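Local atomic coordinates of glycosyl hydrolase (Rhizobium leguminosarum bv. trifolii, PDB entry 5NDX), a protein that probably hydrolyses O-glycosidic bonds as a family 39 glycosidase, being a bacterial orthologue of human alpha-L-iduronidase. Residues R89-F94 with R137-E142; A237-T242 with R297-P302; L486-E491 with V581-L586. The protein carries 2 engineered substitutions. All blocks are in the same frame, centred on the assembly; numbering follows the deposited sequence.

Interaction 1 of 3, residues R89-F94 with R137-E142. With 8U8 ((2~{R},3~{S},4~{S},5~{R},6~{S})-6-(4-methyl-2-oxidanylidene-chromen-7-yl)oxy-3,4,5-tris(oxidanyl)oxane-2-carboxylic acid), chain N.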
loop_
_atom_site.group_PDB
_atom_site.type_symbol
_atom_site.label_atom_id
_atom_site.label_comp_id
_atom_site.label_asym_id
_atom_site.label_seq_id
_atom_site.Cartn_x
_atom_site.Cartn_y
_atom_site.Cartn_z
ATOM N N ARG A 89 -3.528 8.822 -9.445
ATOM C CA ARG A 89 -3.871 9.388 -8.158
ATOM C C ARG A 89 -2.917 8.944 -7.077
ATOM O O ARG A 89 -3.316 8.643 -5.980
ATOM C CB ARG A 89 -5.340 9.064 -7.799
ATOM C CG ARG A 89 -6.334 9.434 -8.928
ATOM C CD ARG A 89 -7.797 9.327 -8.476
ATOM N NE ARG A 89 -8.186 7.929 -8.187
ATOM C CZ ARG A 89 -8.734 7.065 -9.054
ATOM N NH1 ARG A 89 -8.967 7.427 -10.309
ATOM N NH2 ARG A 89 -9.051 5.818 -8.671
ATOM N N LEU A 90 -1.641 8.890 -7.402
ATOM C CA LEU A 90 -0.605 8.566 -6.451
ATOM C C LEU A 90 0.306 9.785 -6.322
ATOM O O LEU A 90 0.444 10.554 -7.263
ATOM C CB LEU A 90 0.137 7.345 -6.917
ATOM C CG LEU A 90 -0.783 6.102 -6.898
ATOM C CD1 LEU A 90 -0.192 4.985 -7.723
ATOM C CD2 LEU A 90 -1.081 5.633 -5.471
ATOM N N LYS A 91 0.901 9.944 -5.150
ATOM C CA LYS A 91 1.825 11.013 -4.860
ATOM C C LYS A 91 3.177 10.463 -4.537
ATOM O O LYS A 91 3.278 9.465 -3.860
ATOM C CB LYS A 91 1.323 11.798 -3.654
ATOM C CG LYS A 91 -0.065 12.415 -3.916
ATOM C CD LYS A 91 -0.703 12.961 -2.688
ATOM C CE LYS A 91 -2.141 13.456 -2.951
ATOM N NZ LYS A 91 -2.067 14.582 -3.891
ATOM N N PRO A 92 4.243 11.161 -4.946
ATOM C CA PRO A 92 5.535 10.665 -4.536
ATOM C C PRO A 92 5.894 10.983 -3.073
ATOM O O PRO A 92 5.683 12.100 -2.574
ATOM C CB PRO A 92 6.481 11.365 -5.508
ATOM C CG PRO A 92 5.775 12.595 -5.869
ATOM C CD PRO A 92 4.364 12.171 -6.012
ATOM N N PHE A 93 6.439 9.976 -2.410
ATOM C CA PHE A 93 7.191 10.154 -1.183
ATOM C C PHE A 93 8.606 10.223 -1.757
ATOM O O PHE A 93 9.226 9.200 -2.024
ATOM C CB PHE A 93 6.942 8.975 -0.234
ATOM C CG PHE A 93 7.589 9.078 1.115
ATOM C CD1 PHE A 93 8.275 10.203 1.543
ATOM C CD2 PHE A 93 7.514 7.982 1.983
ATOM C CE1 PHE A 93 8.880 10.244 2.793
ATOM C CE2 PHE A 93 8.125 8.019 3.223
ATOM C CZ PHE A 93 8.786 9.164 3.647
ATOM N N PHE A 94 9.023 11.466 -2.049
ATOM C CA PHE A 94 10.073 11.789 -3.013
ATOM C C PHE A 94 11.413 11.809 -2.286
ATOM O O PHE A 94 11.717 12.769 -1.569
ATOM C CB PHE A 94 9.794 13.185 -3.631
ATOM C CG PHE A 94 10.519 13.462 -4.923
ATOM C CD1 PHE A 94 11.904 13.416 -5.008
ATOM C CD2 PHE A 94 9.815 13.811 -6.056
ATOM C CE1 PHE A 94 12.549 13.665 -6.214
ATOM C CE2 PHE A 94 10.464 14.064 -7.260
ATOM C CZ PHE A 94 11.828 14.002 -7.331
ATOM N N ARG A 137 2.554 20.562 -2.893
ATOM C CA ARG A 137 2.439 20.695 -1.480
ATOM C C ARG A 137 1.805 19.474 -0.819
ATOM O O ARG A 137 1.831 19.428 0.372
ATOM C CB ARG A 137 1.606 21.947 -1.102
ATOM C CG ARG A 137 2.385 23.239 -1.270
ATOM C CD ARG A 137 1.515 24.456 -0.978
ATOM N NE ARG A 137 1.615 25.473 -2.022
ATOM C CZ ARG A 137 2.163 26.689 -1.907
ATOM N NH1 ARG A 137 2.739 27.105 -0.781
ATOM N NH2 ARG A 137 2.165 27.512 -2.956
ATOM N N THR A 138 1.179 18.567 -1.571
ATOM C CA THR A 138 0.667 17.301 -1.013
ATOM C C THR A 138 1.763 16.213 -0.957
ATOM O O THR A 138 1.505 15.112 -0.416
ATOM C CB THR A 138 -0.558 16.758 -1.785
ATOM O OG1 THR A 138 -0.160 16.314 -3.094
ATOM C CG2 THR A 138 -1.765 17.821 -1.842
ATOM N N TRP A 139 2.971 16.508 -1.474
ATOM C CA TRP A 139 4.047 15.532 -1.505
ATOM C C TRP A 139 4.845 15.618 -0.219
ATOM O O TRP A 139 4.635 16.548 0.552
ATOM C CB TRP A 139 4.955 15.745 -2.668
ATOM C CG TRP A 139 4.322 15.618 -4.013
ATOM C CD1 TRP A 139 3.030 15.393 -4.299
ATOM C CD2 TRP A 139 4.992 15.794 -5.261
ATOM N NE1 TRP A 139 2.834 15.398 -5.672
ATOM C CE2 TRP A 139 4.038 15.624 -6.281
ATOM C CE3 TRP A 139 6.335 15.998 -5.622
ATOM C CZ2 TRP A 139 4.364 15.705 -7.628
ATOM C CZ3 TRP A 139 6.658 16.066 -6.975
ATOM C CH2 TRP A 139 5.686 15.930 -7.950
ATOM N N TYR A 140 5.672 14.598 0.052
ATOM C CA TYR A 140 6.685 14.658 1.116
ATOM C C TYR A 140 8.026 14.412 0.462
ATOM O O TYR A 140 8.122 13.594 -0.422
ATOM C CB TYR A 140 6.419 13.664 2.257
ATOM C CG TYR A 140 5.146 13.979 2.980
ATOM C CD1 TYR A 140 3.930 13.545 2.493
ATOM C CD2 TYR A 140 5.148 14.774 4.116
ATOM C CE1 TYR A 140 2.735 13.906 3.123
ATOM C CE2 TYR A 140 3.953 15.112 4.785
ATOM C CZ TYR A 140 2.748 14.713 4.274
ATOM O OH TYR A 140 1.554 15.067 4.933
ATOM N N PHE A 141 9.044 15.157 0.894
ATOM C CA PHE A 141 10.403 14.998 0.410
ATOM C C PHE A 141 11.233 14.425 1.516
ATOM O O PHE A 141 11.042 14.781 2.672
ATOM C CB PHE A 141 10.991 16.337 -0.028
ATOM C CG PHE A 141 10.312 16.893 -1.222
ATOM C CD1 PHE A 141 10.741 16.526 -2.496
ATOM C CD2 PHE A 141 9.175 17.665 -1.079
ATOM C CE1 PHE A 141 10.082 17.003 -3.625
ATOM C CE2 PHE A 141 8.490 18.121 -2.196
ATOM C CZ PHE A 141 8.955 17.792 -3.463
ATOM N N GLU A 142 12.152 13.547 1.137
ATOM C CA GLU A 142 12.982 12.808 2.083
ATOM C C GLU A 142 14.420 12.790 1.644
ATOM O O GLU A 142 14.717 12.811 0.446
ATOM C CB GLU A 142 12.545 11.322 2.155
ATOM C CG GLU A 142 12.915 10.697 3.470
ATOM C CD GLU A 142 12.548 9.229 3.579
ATOM O OE1 GLU A 142 12.350 8.606 2.538
ATOM O OE2 GLU A 142 12.497 8.706 4.699
HETATM C C15 8U8 N . 6.419 11.386 5.371
HETATM C C13 8U8 N . 5.350 11.913 6.099
HETATM C C14 8U8 N . 5.584 12.847 7.100
HETATM C C16 8U8 N . 4.518 13.431 7.771
HETATM O O9 8U8 N . 4.743 14.211 8.687
HETATM O O8 8U8 N . 3.242 13.039 7.510
HETATM C C11 8U8 N . 2.993 12.172 6.507
HETATM C C10 8U8 N . 1.666 11.922 6.257
HETATM C C12 8U8 N . 4.026 11.586 5.790
HETATM C C7 8U8 N . 3.676 10.711 4.761
HETATM C C8 8U8 N . 2.334 10.448 4.510
HETATM C C9 8U8 N . 1.313 11.055 5.245
HETATM O O2 8U8 N . 0.005 10.773 4.943
HETATM C C5 8U8 N . -1.028 11.705 5.358
HETATM O O1 8U8 N . -1.321 11.233 6.685
HETATM C C1 8U8 N . -2.427 11.835 7.397
HETATM C C6 8U8 N . -2.166 13.354 7.692
HETATM O O7 8U8 N . -0.989 13.764 7.755
HETATM O O6 8U8 N . -3.165 14.083 7.783
HETATM C C2 8U8 N . -3.660 11.617 6.524
HETATM O O5 8U8 N . -4.873 12.152 7.141
HETATM C C3 8U8 N . -3.438 12.242 5.127
HETATM O O4 8U8 N . -4.561 11.939 4.341
HETATM C C4 8U8 N . -2.214 11.609 4.463
HETATM O O3 8U8 N . -1.911 12.234 3.214
#
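Phe94 meets the 137-142 segment with both backbone and ring. Its N donates to Tyr140 O at 2.8 Å, nearly straight at 166°, and its O accepts from Glu142 N at 2.8 Å, in a parallel pairing of the strands that sets Phe93 beside Tyr140 and Phe94 beside Phe141. With CG anti to the backbone N (chi1 -162°), the Phe94 ring lies obliquely against that of Phe141 and runs alongside Trp139; Phe94 CB touches Phe141 CD1 at 3.7 Å. Trp139 offers one indole face to the proline: Pro92 CG sits 3.4 Å from the centroid of the six-membered ring, a CH-pi contact over the centre. On the sheet face shared by Phe93 and Tyr140, Phe93 CD1 packs on Tyr140 CB at 4.0 Å, and both rings reach the bound coumarinyl glycoside. Tyr140 lays a face against its coumarin, CZ to C11 3.4 Å, while Phe93 CZ touches the methyl carbon C15. These are neighbouring strands of the (beta/alpha)8 barrel, joined by a crossover through helix 110-131. That helix packs against Phe94, Phe141 and Trp139, and helix 76-87 covers Pro92 and Phe94. Strand 55-58 pairs with Lys91 and Phe93.

Interaction 2 of 3, residues A237-T242 with R297-P302. With SO4 (sulfate ion), chain E.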
loop_
_atom_site.group_PDB
_atom_site.type_symbol
_atom_site.label_atom_id
_atom_site.label_comp_id
_atom_site.label_asym_id
_atom_site.label_seq_id
_atom_site.Cartn_x
_atom_site.Cartn_y
_atom_site.Cartn_z
ATOM N N ALA A 237 8.910 -6.202 18.049
ATOM C CA ALA A 237 10.206 -5.542 18.174
ATOM C C ALA A 237 10.351 -4.347 17.241
ATOM O O ALA A 237 11.175 -3.464 17.478
ATOM C CB ALA A 237 11.360 -6.533 17.996
ATOM N N ILE A 238 9.564 -4.311 16.172
ATOM C CA ILE A 238 9.542 -3.143 15.308
ATOM C C ILE A 238 9.093 -1.935 16.126
ATOM O O ILE A 238 9.725 -0.903 16.098
ATOM C CB ILE A 238 8.627 -3.329 14.078
ATOM C CG1 ILE A 238 9.187 -4.425 13.149
ATOM C CG2 ILE A 238 8.467 -2.013 13.320
ATOM C CD1 ILE A 238 8.186 -4.892 12.080
ATOM N N VAL A 239 7.997 -2.084 16.844
ATOM C CA VAL A 239 7.508 -1.053 17.747
ATOM C C VAL A 239 8.516 -0.786 18.903
ATOM O O VAL A 239 8.728 0.367 19.275
ATOM C CB VAL A 239 6.148 -1.427 18.331
ATOM C CG1 VAL A 239 5.800 -0.514 19.511
ATOM C CG2 VAL A 239 5.098 -1.327 17.246
ATOM N N ASP A 240 9.130 -1.829 19.444
ATOM C CA ASP A 240 10.121 -1.647 20.517
ATOM C C ASP A 240 11.282 -0.781 20.034
ATOM O O ASP A 240 11.677 0.173 20.732
ATOM C CB ASP A 240 10.674 -2.982 21.045
ATOM C CG ASP A 240 9.606 -3.851 21.667
ATOM O OD1 ASP A 240 8.548 -3.328 22.073
ATOM O OD2 ASP A 240 9.813 -5.079 21.722
ATOM N N ARG A 241 11.825 -1.083 18.858
ATOM C CA ARG A 241 12.947 -0.291 18.386
ATOM C C ARG A 241 12.551 1.133 18.035
ATOM O O ARG A 241 13.344 2.044 18.249
ATOM C CB ARG A 241 13.731 -0.980 17.268
ATOM C CG ARG A 241 14.386 -2.306 17.733
ATOM C CD ARG A 241 15.398 -2.779 16.703
ATOM N NE ARG A 241 14.780 -2.853 15.387
ATOM C CZ ARG A 241 14.027 -3.860 14.976
ATOM N NH1 ARG A 241 13.824 -4.908 15.761
ATOM N NH2 ARG A 241 13.491 -3.826 13.748
ATOM N N THR A 242 11.327 1.337 17.544
ATOM C CA THR A 242 10.829 2.683 17.248
ATOM C C THR A 242 10.727 3.527 18.528
ATOM O O THR A 242 11.100 4.703 18.535
ATOM C CB THR A 242 9.470 2.628 16.495
ATOM O OG1 THR A 242 9.642 1.829 15.315
ATOM C CG2 THR A 242 8.979 4.034 16.102
ATOM N N ARG A 297 -2.111 0.440 18.761
ATOM C CA ARG A 297 -2.368 0.177 20.160
ATOM C C ARG A 297 -1.190 0.598 21.093
ATOM O O ARG A 297 -1.422 1.079 22.180
ATOM C CB ARG A 297 -2.706 -1.284 20.340
ATOM C CG ARG A 297 -2.866 -1.740 21.800
ATOM C CD ARG A 297 -3.415 -3.149 21.899
ATOM N NE ARG A 297 -2.757 -4.038 20.917
ATOM C CZ ARG A 297 -1.568 -4.619 21.061
ATOM N NH1 ARG A 297 -0.889 -4.522 22.194
ATOM N NH2 ARG A 297 -1.075 -5.338 20.072
ATOM N N ARG A 298 0.043 0.423 20.671
ATOM C CA ARG A 298 1.211 0.638 21.525
ATOM C C ARG A 298 1.886 1.987 21.332
ATOM O O ARG A 298 2.637 2.422 22.221
ATOM C CB ARG A 298 2.256 -0.472 21.304
ATOM C CG ARG A 298 1.731 -1.861 21.666
ATOM C CD ARG A 298 2.789 -2.983 21.539
ATOM N NE ARG A 298 3.936 -2.639 22.364
ATOM C CZ ARG A 298 5.208 -2.962 22.150
ATOM N NH1 ARG A 298 5.596 -3.731 21.152
ATOM N NH2 ARG A 298 6.131 -2.470 22.942
ATOM N N ILE A 299 1.693 2.637 20.170
ATOM C CA ILE A 299 2.311 3.922 19.948
ATOM C C ILE A 299 1.262 5.069 19.912
ATOM O O ILE A 299 1.386 6.041 20.667
ATOM C CB ILE A 299 3.236 3.955 18.717
ATOM C CG1 ILE A 299 4.318 2.877 18.831
ATOM C CG2 ILE A 299 3.957 5.304 18.647
ATOM C CD1 ILE A 299 5.294 2.839 17.653
ATOM N N ILE A 300 0.251 4.942 19.063
ATOM C CA ILE A 300 -0.647 6.041 18.764
ATOM C C ILE A 300 -1.655 6.243 19.875
ATOM O O ILE A 300 -1.775 7.345 20.359
ATOM C CB ILE A 300 -1.356 5.844 17.434
ATOM C CG1 ILE A 300 -0.313 5.825 16.317
ATOM C CG2 ILE A 300 -2.396 6.946 17.201
ATOM C CD1 ILE A 300 -0.846 5.385 14.982
ATOM N N ALA A 301 -2.357 5.191 20.283
ATOM C CA ALA A 301 -3.366 5.314 21.296
ATOM C C ALA A 301 -2.864 5.901 22.626
ATOM O O ALA A 301 -3.492 6.804 23.121
ATOM C CB ALA A 301 -4.066 4.009 21.550
ATOM N N PRO A 302 -1.759 5.395 23.191
ATOM C CA PRO A 302 -1.232 5.997 24.427
ATOM C C PRO A 302 -0.425 7.248 24.181
ATOM O O PRO A 302 0.165 7.755 25.101
ATOM C CB PRO A 302 -0.299 4.902 24.997
ATOM C CG PRO A 302 -0.077 3.907 23.898
ATOM C CD PRO A 302 -0.912 4.286 22.713
HETATM S S SO4 E . -1.696 -2.800 25.441
HETATM O O1 SO4 E . -2.276 -4.094 25.859
HETATM O O2 SO4 E . -2.796 -1.841 25.165
HETATM O O3 SO4 E . -0.829 -2.277 26.524
HETATM O O4 SO4 E . -0.849 -3.003 24.248
#
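Arg298 reaches across to Val239 and Asp240, and its chain can be followed atom by atom. CB starts 4.0 Å from Val239 CG1. CG passes 3.8 Å from O4 of a sulfate ion, probably picked up from the crystallisation solution, which Arg297 NH1 holds by a hydrogen bond. At chi3 (56°) the chain bends, and this turn swings NE and CZ back over the valine: Val239 CG1 lies 3.6 Å from CZ, over the centre of one guanidinium face. The tip then closes on the acid end-on. NH2 donates to Asp240 OD1 at 2.7 Å, close to straight and nearly along the C-O axis; NH1 adds a longer bond to the same oxygen at 3.1 Å, arriving from above the carboxylate plane. One oxygen thus takes both donors within the guanidinium plane, while the carboxylate is turned 67° against it. NH1 also has a weak bond to Asn236 O. The two segments belong to helices 235-252 and 282-300, neighbours in the outer helical layer of the TIM barrel, following strands 216-219 and 261-263. Deeper between them, Val239 and Ile299 meet tip to tip, CG1 to CG1 at 3.8 Å, and Ile299 CD1 approaches Thr242 CG2 from about a right angle. Thr242 turns its OG1 back to Ile238 O, 2.8 Å away, on the face of that carbonyl opposite to its own N. Beyond Ile299 lies Phe307 of strand 307-310.

Interaction 3 of 3, residues L486-E491 with V581-L586. Unlike the reference sequence in segment 581-586: Ser583 (reference Pro).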
loop_
_atom_site.group_PDB
_atom_site.type_symbol
_atom_site.label_atom_id
_atom_site.label_comp_id
_atom_site.label_asym_id
_atom_site.label_seq_id
_atom_site.Cartn_x
_atom_site.Cartn_y
_atom_site.Cartn_z
ATOM N N LEU A 486 -7.772 -17.745 -11.545
ATOM C CA LEU A 486 -6.930 -16.994 -10.617
ATOM C C LEU A 486 -7.435 -15.599 -10.386
ATOM O O LEU A 486 -7.422 -15.106 -9.245
ATOM C CB LEU A 486 -5.457 -16.928 -11.085
ATOM C CG LEU A 486 -4.696 -18.254 -11.193
ATOM C CD1 LEU A 486 -3.270 -17.976 -11.574
ATOM C CD2 LEU A 486 -4.702 -19.121 -9.945
ATOM N N ARG A 487 -7.888 -14.940 -11.445
ATOM C CA ARG A 487 -8.404 -13.589 -11.316
ATOM C C ARG A 487 -9.762 -13.527 -10.554
ATOM O O ARG A 487 -10.100 -12.464 -9.990
ATOM C CB ARG A 487 -8.517 -12.894 -12.698
ATOM C CG ARG A 487 -7.164 -12.647 -13.319
ATOM C CD ARG A 487 -7.199 -11.633 -14.431
ATOM N NE ARG A 487 -5.874 -11.069 -14.664
ATOM C CZ ARG A 487 -5.049 -11.502 -15.600
ATOM N NH1 ARG A 487 -5.418 -12.470 -16.432
ATOM N NH2 ARG A 487 -3.851 -10.968 -15.706
ATOM N N ARG A 488 -10.553 -14.597 -10.567
ATOM C CA ARG A 488 -11.730 -14.675 -9.670
ATOM C C ARG A 488 -11.264 -14.766 -8.206
ATOM O O ARG A 488 -11.767 -14.041 -7.332
ATOM C CB ARG A 488 -12.630 -15.857 -10.023
ATOM C CG ARG A 488 -13.899 -16.099 -9.169
ATOM C CD ARG A 488 -14.700 -17.373 -9.584
ATOM N NE ARG A 488 -14.470 -17.795 -11.017
ATOM C CZ ARG A 488 -13.844 -18.925 -11.484
ATOM N NH1 ARG A 488 -13.348 -19.887 -10.669
ATOM N NH2 ARG A 488 -13.702 -19.108 -12.821
ATOM N N ALA A 489 -10.274 -15.622 -7.968
ATOM C CA ALA A 489 -9.755 -15.852 -6.639
ATOM C C ALA A 489 -8.967 -14.691 -6.089
ATOM O O ALA A 489 -8.881 -14.579 -4.855
ATOM C CB ALA A 489 -8.889 -17.128 -6.585
ATOM N N GLN A 490 -8.440 -13.806 -6.941
ATOM C CA GLN A 490 -7.532 -12.777 -6.464
ATOM C C GLN A 490 -8.244 -11.617 -5.796
ATOM O O GLN A 490 -7.594 -10.845 -5.093
ATOM C CB GLN A 490 -6.676 -12.182 -7.588
ATOM C CG GLN A 490 -7.376 -11.121 -8.464
ATOM C CD GLN A 490 -6.549 -10.606 -9.627
ATOM O OE1 GLN A 490 -6.990 -9.683 -10.384
ATOM N NE2 GLN A 490 -5.388 -11.136 -9.805
ATOM N N GLU A 491 -9.554 -11.493 -6.025
ATOM C CA GLU A 491 -10.316 -10.354 -5.526
ATOM C C GLU A 491 -10.778 -10.562 -4.086
ATOM O O GLU A 491 -11.228 -11.656 -3.736
ATOM C CB GLU A 491 -11.555 -10.073 -6.400
ATOM C CG GLU A 491 -11.283 -9.778 -7.889
ATOM C CD GLU A 491 -10.275 -8.668 -8.158
ATOM O OE1 GLU A 491 -10.060 -7.787 -7.270
ATOM O OE2 GLU A 491 -9.714 -8.655 -9.310
ATOM N N VAL A 581 -18.867 -9.306 -17.162
ATOM C CA VAL A 581 -17.613 -9.955 -17.519
ATOM C C VAL A 581 -16.657 -10.062 -16.284
ATOM O O VAL A 581 -15.724 -10.838 -16.278
ATOM C CB VAL A 581 -17.102 -9.111 -18.694
ATOM C CG1 VAL A 581 -15.847 -8.278 -18.397
ATOM C CG2 VAL A 581 -17.144 -9.875 -20.007
ATOM N N SER A 582 -16.909 -9.300 -15.224
ATOM C CA SER A 582 -16.170 -9.446 -13.982
ATOM C C SER A 582 -16.738 -10.665 -13.221
ATOM O O SER A 582 -17.920 -10.973 -13.304
ATOM C CB SER A 582 -16.279 -8.139 -13.186
ATOM O OG SER A 582 -17.612 -7.674 -13.122
ATOM N N SER A 583 -15.910 -11.384 -12.495
ATOM C CA SER A 583 -16.386 -12.628 -11.860
ATOM C C SER A 583 -16.775 -12.299 -10.426
ATOM O O SER A 583 -17.934 -12.381 -10.064
ATOM C CB SER A 583 -15.361 -13.766 -11.998
ATOM O OG SER A 583 -14.038 -13.283 -11.812
ATOM N N ALA A 584 -15.850 -11.796 -9.653
ATOM C CA ALA A 584 -16.136 -11.377 -8.282
ATOM C C ALA A 584 -16.457 -9.880 -8.268
ATOM O O ALA A 584 -15.912 -9.146 -9.069
ATOM C CB ALA A 584 -14.918 -11.649 -7.429
ATOM N N PRO A 585 -17.341 -9.432 -7.368
ATOM C CA PRO A 585 -17.541 -8.008 -7.075
ATOM C C PRO A 585 -16.249 -7.307 -6.675
ATOM O O PRO A 585 -15.474 -7.836 -5.861
ATOM C CB PRO A 585 -18.492 -8.032 -5.875
ATOM C CG PRO A 585 -19.204 -9.327 -6.002
ATOM C CD PRO A 585 -18.172 -10.275 -6.495
ATOM N N LEU A 586 -15.991 -6.156 -7.272
ATOM C CA LEU A 586 -14.699 -5.526 -7.129
ATOM C C LEU A 586 -14.836 -4.452 -6.109
ATOM O O LEU A 586 -15.684 -3.553 -6.266
ATOM C CB LEU A 586 -14.271 -4.906 -8.442
ATOM C CG LEU A 586 -14.060 -5.900 -9.580
ATOM C CD1 LEU A 586 -14.100 -5.164 -10.919
ATOM C CD2 LEU A 586 -12.733 -6.669 -9.355
#
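Glu491 and Leu586 cross obliquely, a leucine methyl pressed to a carboxylate: CD2 of Leu586 lies 3.4 Å from Glu491 CD and 3.6 Å from each of its oxygens. The acid is folded to get there. CG stands anti to the carbonyl carbon, and a bend at chi2 (-53°) brings the carboxylate round to Leu586, where OE1 also pairs with Lys362 in a salt bridge. Glu491 CB meanwhile rests on Ala584 CB at 3.9 Å. With an alanine here, Lys362 would probably be left without its carboxylate mate and a gap would open beside Leu586 CD2. Nearer the helix, at Arg488, the loop brings in Ser583, a proline in the reference sequence; it tucks OG between its backbone N and carbonyl carbon (chi1 40°), bringing it 3.4 Å from Arg488 CB. Arg488 runs out extended through CG and CD before bending at chi3. The contact joins the C-terminal end of helix 480-489 to the loop after strand 579-580. Strand 358-362 and helix 452-457 pack on Leu486, strands 358-362 and 590-594 flank Arg487, and the loop is tied to strand 566-572 by the backbone of Leu586 at Tyr567.

Along the chain the three contacts follow one another, each closing before the next opens. Interactions 1 and 2 share the catalytic barrel, the first between adjacent inner strands at the ligand pocket and the second between two outer helices; their centres are about 25 Å apart, with nearest atoms about 13 Å apart. Interaction 3 lies on the other side of the chain's centre, about 31 Å from interaction 1 and about 36 Å from interaction 2 between centres, where helix 480-489 meets a loop of the C-terminal beta region. None touches another. Arg89, at the foot of interaction 1, reaches Trp556 O in strand 549-557, so the barrel also contacts the later beta strands directly.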